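Local coordinates for Thiol:disulfide interchange protein dsbA-like (Escherichia coli, PDB 3C7M) that transfers its disulfide bond to other proteins in the periplasm, working with its partner DsbI to form an essential disulfide in the arylsulfate sulfotransferase AssT, at residues A[73-77]-A[143-148]; A[92-96]-A[127-131]; A[19-25]-A[163-169]. All coordinates share one frame; numbering follows the deposited sequence.

Contact 1: A[73-77]-A[143-148]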
loop_
_atom_site.group_PDB
_atom_site.type_symbol
_atom_site.label_atom_id
_atom_site.label_comp_id
_atom_site.label_asym_id
_atom_site.label_seq_id
_atom_site.Cartn_x
_atom_site.Cartn_y
_atom_site.Cartn_z
ATOM N N ALA A 73 8.455 1.129 3.383
ATOM C CA ALA A 73 8.695 0.234 4.521
ATOM C C ALA A 73 9.295 1.008 5.689
ATOM O O ALA A 73 8.899 0.825 6.845
ATOM C CB ALA A 73 9.601 -0.935 4.129
ATOM N N VAL A 74 10.243 1.887 5.385
ATOM C CA VAL A 74 10.849 2.710 6.437
ATOM C C VAL A 74 9.789 3.601 7.085
ATOM O O VAL A 74 9.657 3.639 8.312
ATOM C CB VAL A 74 12.032 3.541 5.900
ATOM C CG1 VAL A 74 12.373 4.689 6.853
ATOM C CG2 VAL A 74 13.246 2.635 5.681
ATOM N N LEU A 75 8.998 4.283 6.262
ATOM C CA LEU A 75 8.078 5.282 6.800
ATOM C C LEU A 75 6.883 4.674 7.520
ATOM O O LEU A 75 6.440 5.217 8.527
ATOM C CB LEU A 75 7.645 6.275 5.718
ATOM C CG LEU A 75 8.803 7.068 5.094
ATOM C CD1 LEU A 75 8.318 7.907 3.933
ATOM C CD2 LEU A 75 9.552 7.937 6.125
ATOM N N ILE A 76 6.386 3.543 7.023
ATOM C CA ILE A 76 5.303 2.822 7.711
ATOM C C ILE A 76 5.755 2.365 9.089
ATOM O O ILE A 76 5.037 2.535 10.069
ATOM C CB ILE A 76 4.761 1.626 6.883
ATOM C CG1 ILE A 76 3.902 2.156 5.745
ATOM C CG2 ILE A 76 3.907 0.695 7.758
ATOM C CD1 ILE A 76 3.587 1.121 4.678
ATOM N N ASN A 77 6.949 1.795 9.162
ATOM C CA ASN A 77 7.487 1.368 10.454
ATOM C C ASN A 77 7.692 2.522 11.431
ATOM O O ASN A 77 7.386 2.393 12.617
ATOM C CB ASN A 77 8.741 0.524 10.261
ATOM C CG ASN A 77 8.404 -0.929 9.953
ATOM O OD1 ASN A 77 8.050 -1.701 10.855
ATOM N ND2 ASN A 77 8.482 -1.305 8.676
ATOM N N ALA A 143 13.008 -4.809 11.568
ATOM C CA ALA A 143 11.566 -4.642 11.326
ATOM C C ALA A 143 11.273 -4.177 9.897
ATOM O O ALA A 143 10.311 -4.632 9.270
ATOM C CB ALA A 143 10.944 -3.695 12.341
ATOM N N VAL A 144 12.109 -3.274 9.392
ATOM C CA VAL A 144 11.964 -2.774 8.027
ATOM C C VAL A 144 12.255 -3.886 7.014
ATOM O O VAL A 144 11.499 -4.094 6.057
ATOM C CB VAL A 144 12.861 -1.546 7.792
ATOM C CG1 VAL A 144 12.885 -1.166 6.313
ATOM C CG2 VAL A 144 12.369 -0.374 8.652
ATOM N N GLN A 145 13.335 -4.622 7.246
ATOM C CA GLN A 145 13.655 -5.761 6.391
ATOM C C GLN A 145 12.566 -6.846 6.407
ATOM O O GLN A 145 12.294 -7.454 5.373
ATOM C CB GLN A 145 15.046 -6.316 6.727
ATOM C CG GLN A 145 16.185 -5.348 6.354
ATOM C CD GLN A 145 16.224 -5.007 4.867
ATOM O OE1 GLN A 145 16.141 -5.893 4.007
ATOM N NE2 GLN A 145 16.358 -3.717 4.557
ATOM N N GLU A 146 11.963 -7.076 7.575
ATOM C CA GLU A 146 10.844 -8.018 7.719
ATOM C C GLU A 146 9.656 -7.579 6.859
ATOM O O GLU A 146 9.033 -8.397 6.181
ATOM C CB GLU A 146 10.401 -8.121 9.183
ATOM C CG GLU A 146 11.367 -8.839 10.129
ATOM C CD GLU A 146 11.076 -8.539 11.598
ATOM O OE1 GLU A 146 9.891 -8.546 11.996
ATOM O OE2 GLU A 146 12.036 -8.296 12.360
ATOM N N THR A 147 9.351 -6.282 6.891
ATOM C CA THR A 147 8.270 -5.712 6.085
ATOM C C THR A 147 8.529 -5.969 4.603
ATOM O O THR A 147 7.642 -6.435 3.883
ATOM C CB THR A 147 8.112 -4.201 6.369
ATOM O OG1 THR A 147 7.718 -4.016 7.741
ATOM C CG2 THR A 147 7.060 -3.565 5.467
ATOM N N LEU A 148 9.748 -5.688 4.148
ATOM C CA LEU A 148 10.102 -5.901 2.746
ATOM C C LEU A 148 9.960 -7.371 2.348
ATOM O O LEU A 148 9.512 -7.684 1.238
ATOM C CB LEU A 148 11.513 -5.366 2.460
ATOM C CG LEU A 148 11.631 -3.840 2.493
ATOM C CD1 LEU A 148 13.088 -3.446 2.431
ATOM C CD2 LEU A 148 10.845 -3.176 1.352
#

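Contact 2: A[92-96]-A[127-131]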
loop_
_atom_site.group_PDB
_atom_site.type_symbol
_atom_site.label_atom_id
_atom_site.label_comp_id
_atom_site.label_asym_id
_atom_site.label_seq_id
_atom_site.Cartn_x
_atom_site.Cartn_y
_atom_site.Cartn_z
ATOM N N GLN A 92 4.138 10.209 7.839
ATOM C CA GLN A 92 5.225 10.369 6.877
ATOM C C GLN A 92 5.026 9.471 5.654
ATOM O O GLN A 92 5.314 9.878 4.526
ATOM C CB GLN A 92 6.573 10.126 7.547
ATOM C CG GLN A 92 6.943 11.240 8.528
ATOM C CD GLN A 92 8.282 11.009 9.193
ATOM O OE1 GLN A 92 8.399 10.200 10.115
ATOM N NE2 GLN A 92 9.302 11.728 8.735
ATOM N N PHE A 93 4.513 8.263 5.874
ATOM C CA PHE A 93 4.198 7.370 4.757
ATOM C C PHE A 93 3.210 8.041 3.810
ATOM O O PHE A 93 3.424 8.060 2.596
ATOM C CB PHE A 93 3.641 6.030 5.251
ATOM C CG PHE A 93 2.923 5.244 4.186
ATOM C CD1 PHE A 93 3.636 4.608 3.174
ATOM C CD2 PHE A 93 1.534 5.147 4.191
ATOM C CE1 PHE A 93 2.988 3.882 2.193
ATOM C CE2 PHE A 93 0.870 4.416 3.212
ATOM C CZ PHE A 93 1.598 3.784 2.205
ATOM N N LYS A 94 2.131 8.595 4.367
ATOM C CA LYS A 94 1.110 9.253 3.565
ATOM C C LYS A 94 1.708 10.370 2.704
ATOM O O LYS A 94 1.403 10.484 1.513
ATOM C CB LYS A 94 0.010 9.804 4.465
ATOM C CG LYS A 94 -1.112 10.452 3.702
ATOM C CD LYS A 94 -2.276 10.801 4.613
ATOM C CE LYS A 94 -3.203 11.774 3.909
ATOM N NZ LYS A 94 -4.496 11.879 4.647
ATOM N N LYS A 95 2.589 11.162 3.302
ATOM C CA LYS A 95 3.213 12.267 2.590
ATOM C C LYS A 95 4.061 11.768 1.428
ATOM O O LYS A 95 3.971 12.298 0.316
ATOM C CB LYS A 95 4.054 13.105 3.548
ATOM C CG LYS A 95 3.221 13.884 4.555
ATOM C CD LYS A 95 4.092 14.670 5.517
ATOM C CE LYS A 95 3.250 15.417 6.545
ATOM N NZ LYS A 95 4.128 16.124 7.529
ATOM N N ALA A 96 4.882 10.749 1.682
ATOM C CA ALA A 96 5.706 10.188 0.618
ATOM C C ALA A 96 4.859 9.557 -0.483
ATOM O O ALA A 96 5.132 9.755 -1.673
ATOM C CB ALA A 96 6.697 9.171 1.172
ATOM N N ALA A 127 9.366 14.984 0.947
ATOM C CA ALA A 127 7.947 15.165 1.230
ATOM C C ALA A 127 7.618 14.684 2.643
ATOM O O ALA A 127 6.782 15.270 3.343
ATOM C CB ALA A 127 7.108 14.423 0.205
ATOM N N ALA A 128 8.286 13.617 3.062
ATOM C CA ALA A 128 8.058 13.047 4.382
ATOM C C ALA A 128 8.784 13.808 5.497
ATOM O O ALA A 128 8.483 13.618 6.679
ATOM C CB ALA A 128 8.450 11.588 4.390
ATOM N N GLY A 129 9.734 14.663 5.123
ATOM C CA GLY A 129 10.559 15.376 6.103
ATOM C C GLY A 129 11.622 14.505 6.755
ATOM O O GLY A 129 12.037 14.764 7.895
ATOM N N MET A 130 12.074 13.476 6.038
ATOM C CA MET A 130 13.112 12.583 6.538
ATOM C C MET A 130 14.410 12.823 5.786
ATOM O O MET A 130 14.404 12.997 4.559
ATOM C CB MET A 130 12.687 11.107 6.420
ATOM C CG MET A 130 13.769 10.121 6.877
ATOM S SD MET A 130 13.259 8.390 6.845
ATOM C CE MET A 130 12.464 8.224 8.434
ATOM N N SER A 131 15.518 12.840 6.523
ATOM C CA SER A 131 16.835 12.984 5.912
ATOM C C SER A 131 17.285 11.690 5.245
ATOM O O SER A 131 16.890 10.585 5.643
ATOM C CB SER A 131 17.885 13.436 6.944
ATOM O OG SER A 131 18.175 12.410 7.879
HETATM O O HOH W 1 6.743 15.336 8.298
#

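Contact 3: A[19-25]-A[163-169]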
loop_
_atom_site.group_PDB
_atom_site.type_symbol
_atom_site.label_atom_id
_atom_site.label_comp_id
_atom_site.label_asym_id
_atom_site.label_seq_id
_atom_site.Cartn_x
_atom_site.Cartn_y
_atom_site.Cartn_z
ATOM N N LYS A 19 -6.966 -10.359 10.966
ATOM C CA LYS A 19 -7.563 -9.048 11.252
ATOM C C LYS A 19 -6.840 -7.910 10.527
ATOM O O LYS A 19 -6.437 -6.917 11.140
ATOM C CB LYS A 19 -7.640 -8.797 12.765
ATOM C CG LYS A 19 -8.259 -9.956 13.532
ATOM C CD LYS A 19 -8.451 -9.626 15.000
ATOM C CE LYS A 19 -9.014 -10.822 15.751
ATOM N NZ LYS A 19 -10.330 -11.259 15.205
ATOM N N THR A 20 -6.668 -8.083 9.217
ATOM C CA THR A 20 -6.039 -7.061 8.371
ATOM C C THR A 20 -6.858 -6.750 7.128
ATOM O O THR A 20 -7.588 -7.598 6.594
ATOM C CB THR A 20 -4.622 -7.450 7.874
ATOM O OG1 THR A 20 -4.697 -8.623 7.059
ATOM C CG2 THR A 20 -3.652 -7.677 9.027
ATOM N N LEU A 21 -6.713 -5.512 6.676
ATOM C CA LEU A 21 -7.104 -5.134 5.340
ATOM C C LEU A 21 -5.808 -4.770 4.650
ATOM O O LEU A 21 -5.242 -3.706 4.895
ATOM C CB LEU A 21 -8.065 -3.945 5.359
ATOM C CG LEU A 21 -8.433 -3.377 3.991
ATOM C CD1 LEU A 21 -9.231 -4.402 3.179
ATOM C CD2 LEU A 21 -9.219 -2.078 4.145
ATOM N N ILE A 22 -5.324 -5.685 3.818
ATOM C CA ILE A 22 -4.092 -5.459 3.076
ATOM C C ILE A 22 -4.457 -4.802 1.758
ATOM O O ILE A 22 -5.429 -5.191 1.106
ATOM C CB ILE A 22 -3.318 -6.786 2.854
ATOM C CG1 ILE A 22 -2.672 -7.232 4.172
ATOM C CG2 ILE A 22 -2.271 -6.643 1.735
ATOM C CD1 ILE A 22 -2.059 -8.628 4.147
ATOM N N LYS A 23 -3.709 -3.764 1.389
ATOM C CA LYS A 23 -3.868 -3.173 0.071
ATOM C C LYS A 23 -2.559 -3.298 -0.686
ATOM O O LYS A 23 -1.581 -2.611 -0.367
ATOM C CB LYS A 23 -4.301 -1.708 0.140
ATOM C CG LYS A 23 -4.531 -1.108 -1.246
ATOM C CD LYS A 23 -4.509 0.402 -1.238
ATOM C CE LYS A 23 -3.124 0.888 -0.839
ATOM N NZ LYS A 23 -2.804 2.185 -1.477
ATOM N N VAL A 24 -2.538 -4.193 -1.667
ATOM C CA VAL A 24 -1.380 -4.303 -2.549
ATOM C C VAL A 24 -1.459 -3.162 -3.554
ATOM O O VAL A 24 -2.483 -2.968 -4.210
ATOM C CB VAL A 24 -1.306 -5.669 -3.264
ATOM C CG1 VAL A 24 -0.015 -5.757 -4.083
ATOM C CG2 VAL A 24 -1.369 -6.803 -2.236
ATOM N N PHE A 25 -0.390 -2.380 -3.658
ATOM C CA PHE A 25 -0.409 -1.227 -4.556
ATOM C C PHE A 25 0.967 -0.967 -5.136
ATOM O O PHE A 25 1.956 -1.553 -4.697
ATOM C CB PHE A 25 -0.938 0.023 -3.833
ATOM C CG PHE A 25 0.077 0.684 -2.940
ATOM C CD1 PHE A 25 0.531 0.052 -1.772
ATOM C CD2 PHE A 25 0.607 1.925 -3.279
ATOM C CE1 PHE A 25 1.491 0.658 -0.956
ATOM C CE2 PHE A 25 1.563 2.528 -2.461
ATOM C CZ PHE A 25 1.996 1.893 -1.304
ATOM N N VAL A 163 -3.395 -4.440 -9.662
ATOM C CA VAL A 163 -3.422 -3.577 -8.488
ATOM C C VAL A 163 -4.345 -2.384 -8.759
ATOM O O VAL A 163 -4.506 -1.976 -9.913
ATOM C CB VAL A 163 -1.999 -3.116 -8.054
ATOM C CG1 VAL A 163 -1.227 -4.273 -7.433
ATOM C CG2 VAL A 163 -1.225 -2.510 -9.226
ATOM N N PRO A 164 -4.966 -1.821 -7.709
ATOM C CA PRO A 164 -4.865 -2.218 -6.308
ATOM C C PRO A 164 -5.530 -3.557 -6.028
ATOM O O PRO A 164 -6.463 -3.956 -6.740
ATOM C CB PRO A 164 -5.614 -1.106 -5.572
ATOM C CG PRO A 164 -6.572 -0.567 -6.584
ATOM C CD PRO A 164 -5.865 -0.668 -7.893
ATOM N N ALA A 165 -5.041 -4.235 -4.997
ATOM C CA ALA A 165 -5.618 -5.500 -4.563
ATOM C C ALA A 165 -5.904 -5.395 -3.064
ATOM O O ALA A 165 -4.986 -5.423 -2.229
ATOM C CB ALA A 165 -4.671 -6.651 -4.882
ATOM N N TYR A 166 -7.186 -5.248 -2.731
ATOM C CA TYR A 166 -7.618 -5.189 -1.337
ATOM C C TYR A 166 -7.967 -6.585 -0.857
ATOM O O TYR A 166 -8.844 -7.242 -1.426
ATOM C CB TYR A 166 -8.827 -4.277 -1.171
ATOM C CG TYR A 166 -8.584 -2.831 -1.532
ATOM C CD1 TYR A 166 -8.792 -2.378 -2.833
ATOM C CD2 TYR A 166 -8.191 -1.900 -0.562
ATOM C CE1 TYR A 166 -8.602 -1.035 -3.172
ATOM C CE2 TYR A 166 -8.003 -0.551 -0.895
ATOM C CZ TYR A 166 -8.213 -0.132 -2.202
ATOM O OH TYR A 166 -8.023 1.187 -2.569
ATOM N N VAL A 167 -7.264 -7.021 0.182
ATOM C CA VAL A 167 -7.375 -8.378 0.708
ATOM C C VAL A 167 -7.794 -8.348 2.179
ATOM O O VAL A 167 -7.204 -7.636 2.991
ATOM C CB VAL A 167 -6.029 -9.135 0.565
ATOM C CG1 VAL A 167 -6.143 -10.552 1.131
ATOM C CG2 VAL A 167 -5.580 -9.186 -0.904
ATOM N N VAL A 168 -8.817 -9.127 2.516
ATOM C CA VAL A 168 -9.291 -9.215 3.890
ATOM C C VAL A 168 -8.776 -10.489 4.534
ATOM O O VAL A 168 -8.977 -11.590 3.997
ATOM C CB VAL A 168 -10.842 -9.189 3.953
ATOM C CG1 VAL A 168 -11.328 -9.237 5.394
ATOM C CG2 VAL A 168 -11.381 -7.947 3.259
ATOM N N ASN A 169 -8.100 -10.319 5.670
ATOM C CA ASN A 169 -7.567 -11.421 6.484
ATOM C C ASN A 169 -6.648 -12.377 5.733
ATOM O O ASN A 169 -6.576 -13.574 6.043
ATOM C CB ASN A 169 -8.704 -12.158 7.200
ATOM C CG ASN A 169 -9.368 -11.289 8.236
ATOM O OD1 ASN A 169 -8.811 -10.273 8.654
ATOM N ND2 ASN A 169 -10.563 -11.679 8.661
HETATM O O HOH W 2 -5.401 -9.123 4.480
#

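Contact 1: A[73-77]-A[143-148]
Asn-77 and Thr-147 supply the polar link between helices 65-81 and 142-150. Their side chains approach from opposite directions, and the amide ND2 gives a nearly straight hydrogen bond to Thr-147 OG1 (3.0 Å, 174° at the hydrogen). The same ND2 turns back to its own helix and donates to Ala-73 O at 2.8 Å. Both acceptors lie close to the plane of the amide, so the two N-H groups of ND2 are spent and the rotation of the group is fixed, with OD1 passing beside the methyl of Ala-143. Ala-73 O also takes the ordinary helical bond from Asn-77 N, the two donors reaching it from opposite faces of its plane. With chi1 at -64°, Thr-147 holds OG1 beside its own backbone N, which places the hydroxyl before the amide and leaves CG2 to face Ala-73.

The apolar part centres on the small Ala-73, whose CB points at the other helix and meets three side chains: Leu-148 CD2 at 3.8 Å, Thr-147 CG2 at 3.9 Å and Val-144 CG1. Val-144 works with both branches. CG1 also touches Val-74 CG2 at 3.9 Å, while CG2 lies against the aliphatic base of Asn-77. Beyond this layer, Val-74 and Val-144 both reach Leu-139 of helix 132-139, and Trp-151 closes over Ala-73.

The short helical segments cross at 120° with their axes 9.1 Å apart. Both helices belong to the helical domain that DsbA-like proteins carry inserted in a thioredoxin fold.

Contact 2: A[92-96]-A[127-131]
Gln-92 and Ala-128 meet at the tight end of this contact, where their CA atoms are 4.6 Å apart. The methyl of Ala-128 sits 3.6 Å from Gln-92 O and 4.0 Å from Gln-92 CB, and touches Ala-96 CB more loosely at 4.4 Å. Small side chains let the first turn of helix 92-106 come this close to the last turn of helix 117-128, and Leu-75 of helix 65-81 covers both alanines.

From this packed base the Gln-92 chain runs out, extended at chi2 (-180°), alongside the carbonyl of Ala-128. Its NE2 donates to Ala-128 O at 2.9 Å; the bond is nearly straight at the hydrogen (167°) and lies in the amide plane of Gln-92, yet the donor stands well above the plane of the carbonyl it reaches. At the other end of the amide, OE1 takes a hydrogen bond from Lys-78 NZ.

The outer side is looser and wet. Lys-95 stretches along the helix end, its CB and CD each passing 3.5 Å from Ala-127 O, and its NZ donates to a water at 2.8 Å. That water in turn donates to Ala-128 O, so the terminal carbonyl has both a direct side-chain donor and a solvent-mediated one.

Such capping suits a helix C-terminus, where carbonyls lack the next turn's N-H groups. Gly-129, with positive phi, is the C-prime residue of a Schellman motif in which Met-130 N returns to Leu-125 O and Gly-129 N to Asp-126 O.

Contact 3: A[19-25]-A[163-169]
Lys-23 and Tyr-166 form a non-hydrogen-bonded pair of the antiparallel strands 20-25 and 165-168, and their side chains run side by side in the same direction. The aliphatic part of the lysine lies over one face of the tyrosine ring as a CH-pi contact: CG stands 3.9 Å from the ring centroid, 27° off the normal and shifted toward the CE2 rim, and CD follows toward the hydroxyl. Lys-23 CG lies opposite its backbone N (chi1 -177°), which lays the chain along the ring before the bend at chi3 carries NZ off to a salt bridge with Asp-36. Tyr-166 OH bonds to Thr-40 OG1.

Farther along the same face, the end of Leu-21 tips toward the neighbouring strand, its CD1 meeting Val-168 CG2 obliquely at 4.1 Å. On the other face Val-24 stands beside Ala-165, CB to CB 3.9 Å, and crosses Val-163 at about a right angle, while Ile-22 pairs with Val-167.

Between the faces, reciprocal backbone bonds join Ile-22 with Val-167 and Val-24 with Ala-165. At the far end Asn-169 N donates to Thr-20 O at 2.9 Å, and the side chain of Asn-169 brings OD1 to Thr-20 N, which donates to it at 3.1 Å. A water bridges Thr-20 OG1 and Val-167 O, donating to both; the hydroxyl is also hydrogen-bonded to Ala-17 O.

Pro-164, preceded by a cis peptide, and Val-163 touch Cys-32 of the redox-active pair, reduced in this structure, the familiar cis-proline position of thioredoxin folds. Strand 52-57 flanks 20-25 on its other edge, and strand 172-174 lies along the other edge of 165-168; helices 30-38 and 182-193 cover the Tyr-166 face, and helix 154-161 lies against Val-24 and Ala-165.

In the fold
Contact 3 closes the longest loop of the three, joining two central strands of the thioredoxin sheet; contacts 1 and 2 are nested within it, and contact 2 within contact 1. Both inner contacts belong to the helical part. Their centres are 14 Å apart, and they touch directly where Leu-75 CD1 of helix 65-81 packs on Ala-96 CB at 3.4 Å. Contact 1 stays clear of contact 3, with nearest atoms about 6 Å apart. Contact 2 is farther by centres, about 22 Å, yet reaches the sheet through Phe-93 CZ, 4.0 Å from Phe-25 CZ. Helix 92-106 thus ties the helical region to the strand leading to the redox-active cysteines.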